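Local coordinates for protein acyl-CoA dehydrogenase (Mycobacterium thermoresistibile, PDB 3PFD) that binds flavin adenine dinucleotide and probably uses it to oxidise 2,3-saturated acyl-CoA thioesters to 2,3-dehydroacyl-CoA in fatty acid metabolism, at residues C[29-38]-C[54-64]; C[88-99]-C[261-272]. All coordinates share one frame; numbering follows the deposited sequence.

Contact 1: C[29-38]-C[54-64]; sequences AIRALAEKEI and EALAALNSSGF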
loop_
_atom_site.group_PDB
_atom_site.type_symbol
_atom_site.label_atom_id
_atom_site.label_comp_id
_atom_site.label_asym_id
_atom_site.label_seq_id
_atom_site.Cartn_x
_atom_site.Cartn_y
_atom_site.Cartn_z
ATOM N N ALA C 29 -11.379 -1.852 -34.148
ATOM C CA ALA C 29 -12.484 -1.025 -34.634
ATOM C C ALA C 29 -12.981 -0.007 -33.608
ATOM O O ALA C 29 -13.172 1.157 -33.949
ATOM C CB ALA C 29 -13.639 -1.897 -35.105
ATOM N N ILE C 30 -13.210 -0.435 -32.360
ATOM C CA ILE C 30 -13.658 0.516 -31.333
ATOM C C ILE C 30 -12.593 1.524 -30.945
ATOM O O ILE C 30 -12.916 2.680 -30.745
ATOM C CB ILE C 30 -14.304 -0.129 -30.066
ATOM C CG1 ILE C 30 -14.868 0.961 -29.148
ATOM C CG2 ILE C 30 -13.336 -1.015 -29.329
ATOM C CD1 ILE C 30 -15.950 1.840 -29.802
ATOM N N ARG C 31 -11.331 1.097 -30.869
ATOM C CA ARG C 31 -10.230 2.036 -30.621
ATOM C C ARG C 31 -10.133 3.110 -31.694
ATOM O O ARG C 31 -9.871 4.266 -31.380
ATOM C CB ARG C 31 -8.870 1.338 -30.516
ATOM C CG ARG C 31 -7.738 2.330 -30.176
ATOM C CD ARG C 31 -6.459 1.670 -29.779
ATOM N NE ARG C 31 -6.537 1.233 -28.380
ATOM C CZ ARG C 31 -5.497 0.852 -27.639
ATOM N NH1 ARG C 31 -4.262 0.843 -28.150
ATOM N NH2 ARG C 31 -5.694 0.482 -26.382
ATOM N N ALA C 32 -10.296 2.725 -32.960
ATOM C CA ALA C 32 -10.189 3.694 -34.067
ATOM C C ALA C 32 -11.307 4.724 -33.971
ATOM O O ALA C 32 -11.063 5.919 -34.063
ATOM C CB ALA C 32 -10.197 2.995 -35.427
ATOM N N LEU C 33 -12.528 4.259 -33.735
ATOM C CA LEU C 33 -13.649 5.165 -33.538
ATOM C C LEU C 33 -13.434 6.068 -32.322
ATOM O O LEU C 33 -13.649 7.274 -32.405
ATOM C CB LEU C 33 -14.949 4.380 -33.386
ATOM C CG LEU C 33 -16.190 5.267 -33.408
ATOM C CD1 LEU C 33 -17.249 4.549 -34.176
ATOM C CD2 LEU C 33 -16.684 5.648 -32.013
ATOM N N ALA C 34 -13.010 5.490 -31.198
ATOM C CA ALA C 34 -12.782 6.300 -30.018
ATOM C C ALA C 34 -11.707 7.358 -30.263
ATOM O O ALA C 34 -11.913 8.524 -29.946
ATOM C CB ALA C 34 -12.461 5.450 -28.820
ATOM N N GLU C 35 -10.581 6.973 -30.857
ATOM C CA GLU C 35 -9.475 7.915 -31.044
ATOM C C GLU C 35 -9.803 9.005 -32.082
ATOM O O GLU C 35 -9.408 10.158 -31.928
ATOM C CB GLU C 35 -8.168 7.182 -31.370
ATOM C CG GLU C 35 -7.436 6.706 -30.093
ATOM C CD GLU C 35 -6.195 5.883 -30.367
ATOM O OE1 GLU C 35 -5.893 5.617 -31.548
ATOM O OE2 GLU C 35 -5.509 5.487 -29.394
ATOM N N LYS C 36 -10.549 8.633 -33.115
ATOM C CA LYS C 36 -10.885 9.549 -34.195
ATOM C C LYS C 36 -12.094 10.420 -33.855
ATOM O O LYS C 36 -12.050 11.629 -34.045
ATOM C CB LYS C 36 -11.135 8.789 -35.516
ATOM C CG LYS C 36 -9.902 8.104 -36.121
ATOM C CD LYS C 36 -10.312 7.189 -37.304
ATOM C CE LYS C 36 -9.109 6.561 -38.022
ATOM N NZ LYS C 36 -9.524 5.463 -38.949
ATOM N N GLU C 37 -13.160 9.797 -33.354
ATOM C CA GLU C 37 -14.470 10.456 -33.219
ATOM C C GLU C 37 -14.844 10.905 -31.803
ATOM O O GLU C 37 -15.746 11.737 -31.633
ATOM C CB GLU C 37 -15.589 9.553 -33.756
ATOM C CG GLU C 37 -15.408 9.058 -35.194
ATOM C CD GLU C 37 -15.534 10.154 -36.262
ATOM O OE1 GLU C 37 -16.074 11.258 -35.972
ATOM O OE2 GLU C 37 -15.090 9.895 -37.409
ATOM N N ILE C 38 -14.175 10.368 -30.785
ATOM C CA ILE C 38 -14.547 10.675 -29.403
ATOM C C ILE C 38 -13.475 11.504 -28.661
ATOM O O ILE C 38 -13.800 12.497 -28.014
ATOM C CB ILE C 38 -14.849 9.366 -28.612
ATOM C CG1 ILE C 38 -16.015 8.594 -29.267
ATOM C CG2 ILE C 38 -15.144 9.661 -27.122
ATOM C CD1 ILE C 38 -16.252 7.213 -28.613
ATOM N N GLU C 54 -21.121 14.265 -29.662
ATOM C CA GLU C 54 -20.307 13.722 -30.751
ATOM C C GLU C 54 -19.994 12.228 -30.570
ATOM O O GLU C 54 -20.125 11.441 -31.519
ATOM C CB GLU C 54 -19.010 14.510 -30.885
ATOM C CG GLU C 54 -19.194 15.988 -31.127
ATOM C CD GLU C 54 -19.192 16.815 -29.850
ATOM O OE1 GLU C 54 -19.287 16.259 -28.733
ATOM O OE2 GLU C 54 -19.122 18.051 -29.963
ATOM N N ALA C 55 -19.606 11.830 -29.354
ATOM C CA ALA C 55 -19.490 10.413 -29.061
ATOM C C ALA C 55 -20.809 9.638 -29.318
ATOM O O ALA C 55 -20.772 8.591 -29.923
ATOM C CB ALA C 55 -18.984 10.173 -27.645
ATOM N N LEU C 56 -21.952 10.160 -28.865
ATOM C CA LEU C 56 -23.236 9.487 -29.045
ATOM C C LEU C 56 -23.560 9.233 -30.530
ATOM O O LEU C 56 -23.925 8.115 -30.903
ATOM C CB LEU C 56 -24.373 10.269 -28.380
ATOM C CG LEU C 56 -25.782 9.641 -28.472
ATOM C CD1 LEU C 56 -25.918 8.302 -27.688
ATOM C CD2 LEU C 56 -26.867 10.633 -28.039
ATOM N N ALA C 57 -23.411 10.267 -31.363
ATOM C CA ALA C 57 -23.638 10.138 -32.801
ATOM C C ALA C 57 -22.753 9.058 -33.438
ATOM O O ALA C 57 -23.238 8.233 -34.210
ATOM C CB ALA C 57 -23.463 11.492 -33.515
ATOM N N ALA C 58 -21.472 9.048 -33.074
ATOM C CA ALA C 58 -20.519 8.092 -33.623
ATOM C C ALA C 58 -20.823 6.668 -33.145
ATOM O O ALA C 58 -20.800 5.721 -33.933
ATOM C CB ALA C 58 -19.106 8.499 -33.248
ATOM N N LEU C 59 -21.128 6.528 -31.857
ATOM C CA LEU C 59 -21.438 5.218 -31.296
ATOM C C LEU C 59 -22.735 4.666 -31.897
ATOM O O LEU C 59 -22.758 3.520 -32.326
ATOM C CB LEU C 59 -21.457 5.252 -29.751
ATOM C CG LEU C 59 -20.106 5.486 -29.031
ATOM C CD1 LEU C 59 -20.291 5.864 -27.552
ATOM C CD2 LEU C 59 -19.136 4.289 -29.135
ATOM N N ASN C 60 -23.784 5.500 -31.954
ATOM C CA ASN C 60 -25.090 5.130 -32.506
ATOM C C ASN C 60 -25.000 4.701 -33.972
ATOM O O ASN C 60 -25.574 3.674 -34.364
ATOM C CB ASN C 60 -26.100 6.302 -32.397
ATOM C CG ASN C 60 -26.709 6.453 -31.005
ATOM O OD1 ASN C 60 -26.664 5.544 -30.171
ATOM N ND2 ASN C 60 -27.293 7.615 -30.755
ATOM N N SER C 61 -24.292 5.487 -34.782
ATOM C CA SER C 61 -24.247 5.225 -36.219
ATOM C C SER C 61 -23.279 4.103 -36.626
ATOM O O SER C 61 -23.466 3.476 -37.658
ATOM C CB SER C 61 -24.013 6.512 -37.020
ATOM O OG SER C 61 -22.672 6.954 -36.928
ATOM N N SER C 62 -22.258 3.827 -35.822
ATOM C CA SER C 62 -21.425 2.664 -36.092
ATOM C C SER C 62 -21.930 1.415 -35.339
ATOM O O SER C 62 -21.296 0.362 -35.395
ATOM C CB SER C 62 -19.976 2.949 -35.749
ATOM O OG SER C 62 -19.837 3.010 -34.335
ATOM N N GLY C 63 -23.066 1.543 -34.646
ATOM C CA GLY C 63 -23.682 0.429 -33.923
ATOM C C GLY C 63 -22.905 -0.064 -32.710
ATOM O O GLY C 63 -22.971 -1.231 -32.384
ATOM N N PHE C 64 -22.173 0.830 -32.049
ATOM C CA PHE C 64 -21.394 0.479 -30.855
ATOM C C PHE C 64 -22.036 0.865 -29.521
ATOM O O PHE C 64 -21.435 0.667 -28.466
ATOM C CB PHE C 64 -19.970 1.048 -30.940
ATOM C CG PHE C 64 -19.016 0.164 -31.685
ATOM C CD1 PHE C 64 -18.650 -1.080 -31.173
ATOM C CD2 PHE C 64 -18.483 0.562 -32.906
ATOM C CE1 PHE C 64 -17.780 -1.907 -31.867
ATOM C CE2 PHE C 64 -17.602 -0.258 -33.595
ATOM C CZ PHE C 64 -17.253 -1.499 -33.074
#

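Contact 2: C[88-99]-C[261-272]; sequences EEVARVDCSASL and AQAVGIAQGALD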
loop_
_atom_site.group_PDB
_atom_site.type_symbol
_atom_site.label_atom_id
_atom_site.label_comp_id
_atom_site.label_asym_id
_atom_site.label_seq_id
_atom_site.Cartn_x
_atom_site.Cartn_y
_atom_site.Cartn_z
ATOM N N GLU C 88 -14.423 -0.310 -22.174
ATOM C CA GLU C 88 -13.023 -0.057 -21.845
ATOM C C GLU C 88 -12.349 0.873 -22.853
ATOM O O GLU C 88 -11.656 1.813 -22.464
ATOM C CB GLU C 88 -12.269 -1.404 -21.793
ATOM C CG GLU C 88 -10.735 -1.352 -21.613
ATOM C CD GLU C 88 -10.096 -2.750 -21.776
ATOM O OE1 GLU C 88 -10.763 -3.754 -21.423
ATOM O OE2 GLU C 88 -8.956 -2.859 -22.288
ATOM N N GLU C 89 -12.519 0.594 -24.143
ATOM C CA GLU C 89 -11.840 1.382 -25.176
ATOM C C GLU C 89 -12.395 2.808 -25.274
ATOM O O GLU C 89 -11.659 3.765 -25.612
ATOM C CB GLU C 89 -11.879 0.676 -26.534
ATOM C CG GLU C 89 -10.917 -0.534 -26.626
ATOM C CD GLU C 89 -9.432 -0.147 -26.516
ATOM O OE1 GLU C 89 -9.073 0.989 -26.856
ATOM O OE2 GLU C 89 -8.622 -0.976 -26.067
ATOM N N VAL C 90 -13.682 2.960 -24.984
ATOM C CA VAL C 90 -14.266 4.296 -24.965
ATOM C C VAL C 90 -13.741 5.022 -23.701
ATOM O O VAL C 90 -13.333 6.165 -23.788
ATOM C CB VAL C 90 -15.832 4.302 -25.076
ATOM C CG1 VAL C 90 -16.392 5.728 -25.012
ATOM C CG2 VAL C 90 -16.285 3.696 -26.390
ATOM N N ALA C 91 -13.693 4.335 -22.556
ATOM C CA ALA C 91 -13.285 4.985 -21.291
ATOM C C ALA C 91 -11.828 5.456 -21.297
ATOM O O ALA C 91 -11.456 6.435 -20.604
ATOM C CB ALA C 91 -13.523 4.044 -20.114
ATOM N N ARG C 92 -11.018 4.734 -22.068
ATOM C CA ARG C 92 -9.623 5.076 -22.333
ATOM C C ARG C 92 -9.477 6.503 -22.843
ATOM O O ARG C 92 -8.425 7.126 -22.608
ATOM C CB ARG C 92 -9.038 4.099 -23.373
ATOM C CG ARG C 92 -7.527 4.143 -23.578
ATOM C CD ARG C 92 -7.042 2.961 -24.425
ATOM N NE ARG C 92 -5.706 3.244 -24.934
ATOM C CZ ARG C 92 -5.444 3.936 -26.051
ATOM N NH1 ARG C 92 -6.429 4.364 -26.854
ATOM N NH2 ARG C 92 -4.173 4.174 -26.390
ATOM N N VAL C 93 -10.476 7.009 -23.574
ATOM C CA VAL C 93 -10.381 8.392 -24.092
ATOM C C VAL C 93 -11.401 9.366 -23.480
ATOM O O VAL C 93 -11.164 10.596 -23.444
ATOM C CB VAL C 93 -10.398 8.476 -25.650
ATOM C CG1 VAL C 93 -9.229 7.653 -26.293
ATOM C CG2 VAL C 93 -11.760 8.058 -26.237
ATOM N N ASP C 94 -12.521 8.830 -22.982
ATOM C CA ASP C 94 -13.538 9.701 -22.411
ATOM C C ASP C 94 -14.509 8.905 -21.569
ATOM O O ASP C 94 -15.331 8.148 -22.088
ATOM C CB ASP C 94 -14.273 10.424 -23.537
ATOM C CG ASP C 94 -15.345 11.335 -23.050
ATOM O OD1 ASP C 94 -15.945 11.071 -21.977
ATOM O OD2 ASP C 94 -15.630 12.300 -23.781
ATOM N N CYS C 95 -14.405 9.074 -20.260
ATOM C CA CYS C 95 -15.177 8.241 -19.346
ATOM C C CYS C 95 -16.651 8.624 -19.401
ATOM O O CYS C 95 -17.509 7.736 -19.396
ATOM C CB CYS C 95 -14.615 8.326 -17.935
ATOM S SG CYS C 95 -15.304 7.165 -16.733
ATOM N N SER C 96 -16.969 9.917 -19.514
ATOM C CA SER C 96 -18.397 10.278 -19.671
ATOM C C SER C 96 -19.034 9.563 -20.862
ATOM O O SER C 96 -20.145 9.058 -20.768
ATOM C CB SER C 96 -18.618 11.781 -19.755
ATOM O OG SER C 96 -18.144 12.431 -18.585
ATOM N N ALA C 97 -18.325 9.543 -21.984
ATOM C CA ALA C 97 -18.788 8.860 -23.184
ATOM C C ALA C 97 -18.990 7.363 -22.964
ATOM O O ALA C 97 -19.969 6.790 -23.471
ATOM C CB ALA C 97 -17.813 9.122 -24.363
ATOM N N SER C 98 -18.057 6.727 -22.231
ATOM C CA SER C 98 -18.145 5.292 -21.929
ATOM C C SER C 98 -19.450 4.918 -21.211
ATOM O O SER C 98 -19.914 3.780 -21.295
ATOM C CB SER C 98 -16.913 4.787 -21.122
ATOM O OG SER C 98 -17.006 5.158 -19.747
ATOM N N LEU C 99 -20.052 5.893 -20.534
ATOM C CA LEU C 99 -21.294 5.642 -19.808
ATOM C C LEU C 99 -22.515 5.497 -20.736
ATOM O O LEU C 99 -23.586 5.073 -20.291
ATOM C CB LEU C 99 -21.510 6.728 -18.743
ATOM C CG LEU C 99 -20.592 6.622 -17.510
ATOM C CD1 LEU C 99 -20.590 7.921 -16.705
ATOM C CD2 LEU C 99 -21.045 5.475 -16.624
ATOM N N ALA C 261 -14.327 -2.742 -16.337
ATOM C CA ALA C 261 -13.773 -2.513 -17.681
ATOM C C ALA C 261 -13.545 -1.033 -17.951
ATOM O O ALA C 261 -12.555 -0.629 -18.578
ATOM C CB ALA C 261 -14.704 -3.116 -18.765
ATOM N N GLN C 262 -14.497 -0.221 -17.516
ATOM C CA GLN C 262 -14.348 1.230 -17.596
ATOM C C GLN C 262 -13.064 1.715 -16.877
ATOM O O GLN C 262 -12.278 2.529 -17.407
ATOM C CB GLN C 262 -15.593 1.900 -16.995
ATOM C CG GLN C 262 -15.547 3.421 -16.953
ATOM C CD GLN C 262 -16.782 3.979 -16.288
ATOM O OE1 GLN C 262 -16.899 3.961 -15.070
ATOM N NE2 GLN C 262 -17.732 4.442 -17.092
ATOM N N ALA C 263 -12.886 1.209 -15.667
ATOM C CA ALA C 263 -11.754 1.580 -14.837
ATOM C C ALA C 263 -10.468 1.103 -15.503
ATOM O O ALA C 263 -9.469 1.834 -15.524
ATOM C CB ALA C 263 -11.894 0.984 -13.446
ATOM N N VAL C 264 -10.486 -0.111 -16.050
ATOM C CA VAL C 264 -9.309 -0.635 -16.778
ATOM C C VAL C 264 -8.974 0.344 -17.922
ATOM O O VAL C 264 -7.823 0.731 -18.093
ATOM C CB VAL C 264 -9.537 -2.101 -17.305
ATOM C CG1 VAL C 264 -8.434 -2.538 -18.327
ATOM C CG2 VAL C 264 -9.566 -3.129 -16.154
ATOM N N GLY C 265 -9.998 0.747 -18.693
ATOM C CA GLY C 265 -9.816 1.686 -19.820
ATOM C C GLY C 265 -9.214 3.019 -19.395
ATOM O O GLY C 265 -8.201 3.469 -19.967
ATOM N N ILE C 266 -9.790 3.638 -18.372
ATOM C CA ILE C 266 -9.242 4.907 -17.866
ATOM C C ILE C 266 -7.769 4.734 -17.525
ATOM O O ILE C 266 -6.926 5.525 -17.961
ATOM C CB ILE C 266 -9.967 5.415 -16.599
ATOM C CG1 ILE C 266 -11.467 5.618 -16.858
ATOM C CG2 ILE C 266 -9.329 6.729 -16.110
ATOM C CD1 ILE C 266 -12.278 5.710 -15.558
ATOM N N ALA C 267 -7.462 3.700 -16.732
ATOM C CA ALA C 267 -6.100 3.458 -16.289
ATOM C C ALA C 267 -5.137 3.274 -17.484
ATOM O O ALA C 267 -4.010 3.788 -17.476
ATOM C CB ALA C 267 -6.080 2.223 -15.392
ATOM N N GLN C 268 -5.594 2.528 -18.488
ATOM C CA GLN C 268 -4.825 2.242 -19.703
ATOM C C GLN C 268 -4.465 3.539 -20.431
ATOM O O GLN C 268 -3.307 3.729 -20.848
ATOM C CB GLN C 268 -5.608 1.319 -20.658
ATOM C CG GLN C 268 -4.797 0.961 -21.928
ATOM C CD GLN C 268 -3.578 0.076 -21.592
ATOM O OE1 GLN C 268 -3.729 -0.950 -20.957
ATOM N NE2 GLN C 268 -2.390 0.469 -22.044
ATOM N N GLY C 269 -5.449 4.435 -20.545
ATOM C CA GLY C 269 -5.271 5.706 -21.213
ATOM C C GLY C 269 -4.305 6.587 -20.442
ATOM O O GLY C 269 -3.468 7.275 -21.056
ATOM N N ALA C 270 -4.401 6.571 -19.109
ATOM C CA ALA C 270 -3.467 7.334 -18.260
ATOM C C ALA C 270 -2.045 6.789 -18.422
ATOM O O ALA C 270 -1.098 7.549 -18.646
ATOM C CB ALA C 270 -3.890 7.300 -16.778
ATOM N N LEU C 271 -1.901 5.467 -18.329
ATOM C CA LEU C 271 -0.601 4.815 -18.591
ATOM C C LEU C 271 -0.063 5.116 -20.005
ATOM O O LEU C 271 1.116 5.431 -20.157
ATOM C CB LEU C 271 -0.691 3.296 -18.391
ATOM C CG LEU C 271 0.517 2.478 -18.889
ATOM C CD1 LEU C 271 1.732 2.780 -17.973
ATOM C CD2 LEU C 271 0.225 0.980 -18.928
ATOM N N ASP C 272 -0.898 4.985 -21.042
ATOM C CA ASP C 272 -0.444 5.323 -22.410
ATOM C C ASP C 272 0.086 6.754 -22.491
ATOM O O ASP C 272 1.138 7.005 -23.107
ATOM C CB ASP C 272 -1.561 5.196 -23.434
ATOM C CG ASP C 272 -2.049 3.778 -23.610
ATOM O OD1 ASP C 272 -1.373 2.825 -23.187
ATOM O OD2 ASP C 272 -3.156 3.634 -24.157
#

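Contact 1: C[29-38]-C[54-64]
The helices of 29-38 and 54-61 run roughly antiparallel, their axes inclined at 146° and 9.5 Å apart at closest approach, and the loop after the second brings Phe64 alongside Ala29 and Ile30. They are an antiparallel pair of consecutive helices (24-47 and 53-61) in the all-helical N-terminal domain of the acyl-CoA dehydrogenase fold, and no hydrogen bond crosses between them. Toward Ile38 the small side chains of Ala55 and Ala58 let the backbones come close: the CA atoms of Ile38 and Ala55 are 5.0 Å apart, those of Ile30 and Phe64 7.8 Å. Ile38 CG1 lies 3.7 Å from Ala55 CB, and Glu37 CB is equally close to Ala58 CB. The carboxylate of Glu37 lies at the exposed surface while its CB joins the apolar seam. In the middle, CD2 of Leu33 touches both Ala58 CB and Leu59 CD2. This same Leu59 methyl also receives Ile30 CD1 and Ile38 CD1, so three branched side chains converge on a single leucine branch. The chain leaves the helix at Gly63, whose positive phi suits glycine, in a Schellman motif that closes with a bond from Phe64 N to Leu59 O. With CG1 anti to its backbone N (chi1 -174°), Ile30 reaches over one face of the Phe64 ring, its CD1 lying 4.2 Å from the ring centroid in a CH-pi contact displaced toward the rim, while Ala29 CB approaches Phe64 CZ obliquely.

Contact 2: C[88-99]-C[261-272]
Asp272 OD2 is held side-on by two nitrogens of Arg92, NE at 2.7 Å and NH2 at 2.5 Å, the latter rather short for a salt bridge. The oxygen lies near the guanidinium plane, whereas the carboxylate plane is turned 59° from it; NE arrives nearly along the C-O direction and NH2 from above the carboxylate. The other oxygen, OD1, takes an N-H from Gln268 NE2 at 2.8 Å on its syn side, though tilted out of the carboxylate plane, which should limit rotation of the carboxylate; Gln268 OE1 in turn accepts from Arg309. An extended chain from CG to NE lets Arg92 span the helix surface, its CG passing 3.6 Å from Gly269 CA. Here the N-terminal helical domain meets helix 256-280 of the C-terminal one. The CA atoms of Glu88 and Gly265 are 4.2 Å apart, and glycine, having no side chain, allows the carbonyl of Glu88 to lie against Gly265 CA, with O 3.2 Å away in a CA-H...O contact. Farther on, Gln262 enters as a knob among Ala91, Cys95, Ser98 and Leu99. With CG opposite the backbone N (chi1 177°) and the chain extended, Gln262 carries NE2 to within 2.8 Å of Ser98 OG, which itself donates to Cys95 O, while Tyr376 OH bonds to Gln262 OE1. Cys95 SG supplies a compact apolar surface beside this buried amide, 3.6 Å from Ile266 CD1.

Contacts 1 and 2 have centres 14 Å apart and share a boundary within the N-terminal helical domain. Two salt bridges join them, Glu35 OE2 to Arg92 NH1 at 2.9 Å and Arg31 NE to Glu89 OE1 at 3.0 Å, so Arg92 links acids on helices 24-47 and 256-280. Apolar packing also occurs there, with Ala55 CB 3.6 Å from Ala97 CB. Contact 1 is partly buried, whereas contact 2 lies deeper and joins that domain to the C-terminal one. It also approaches the cofactor: the side chain of Leu99 is about 7 Å from a bound reduced flavin adenine dinucleotide, so one end of contact 2 lies near the flavin.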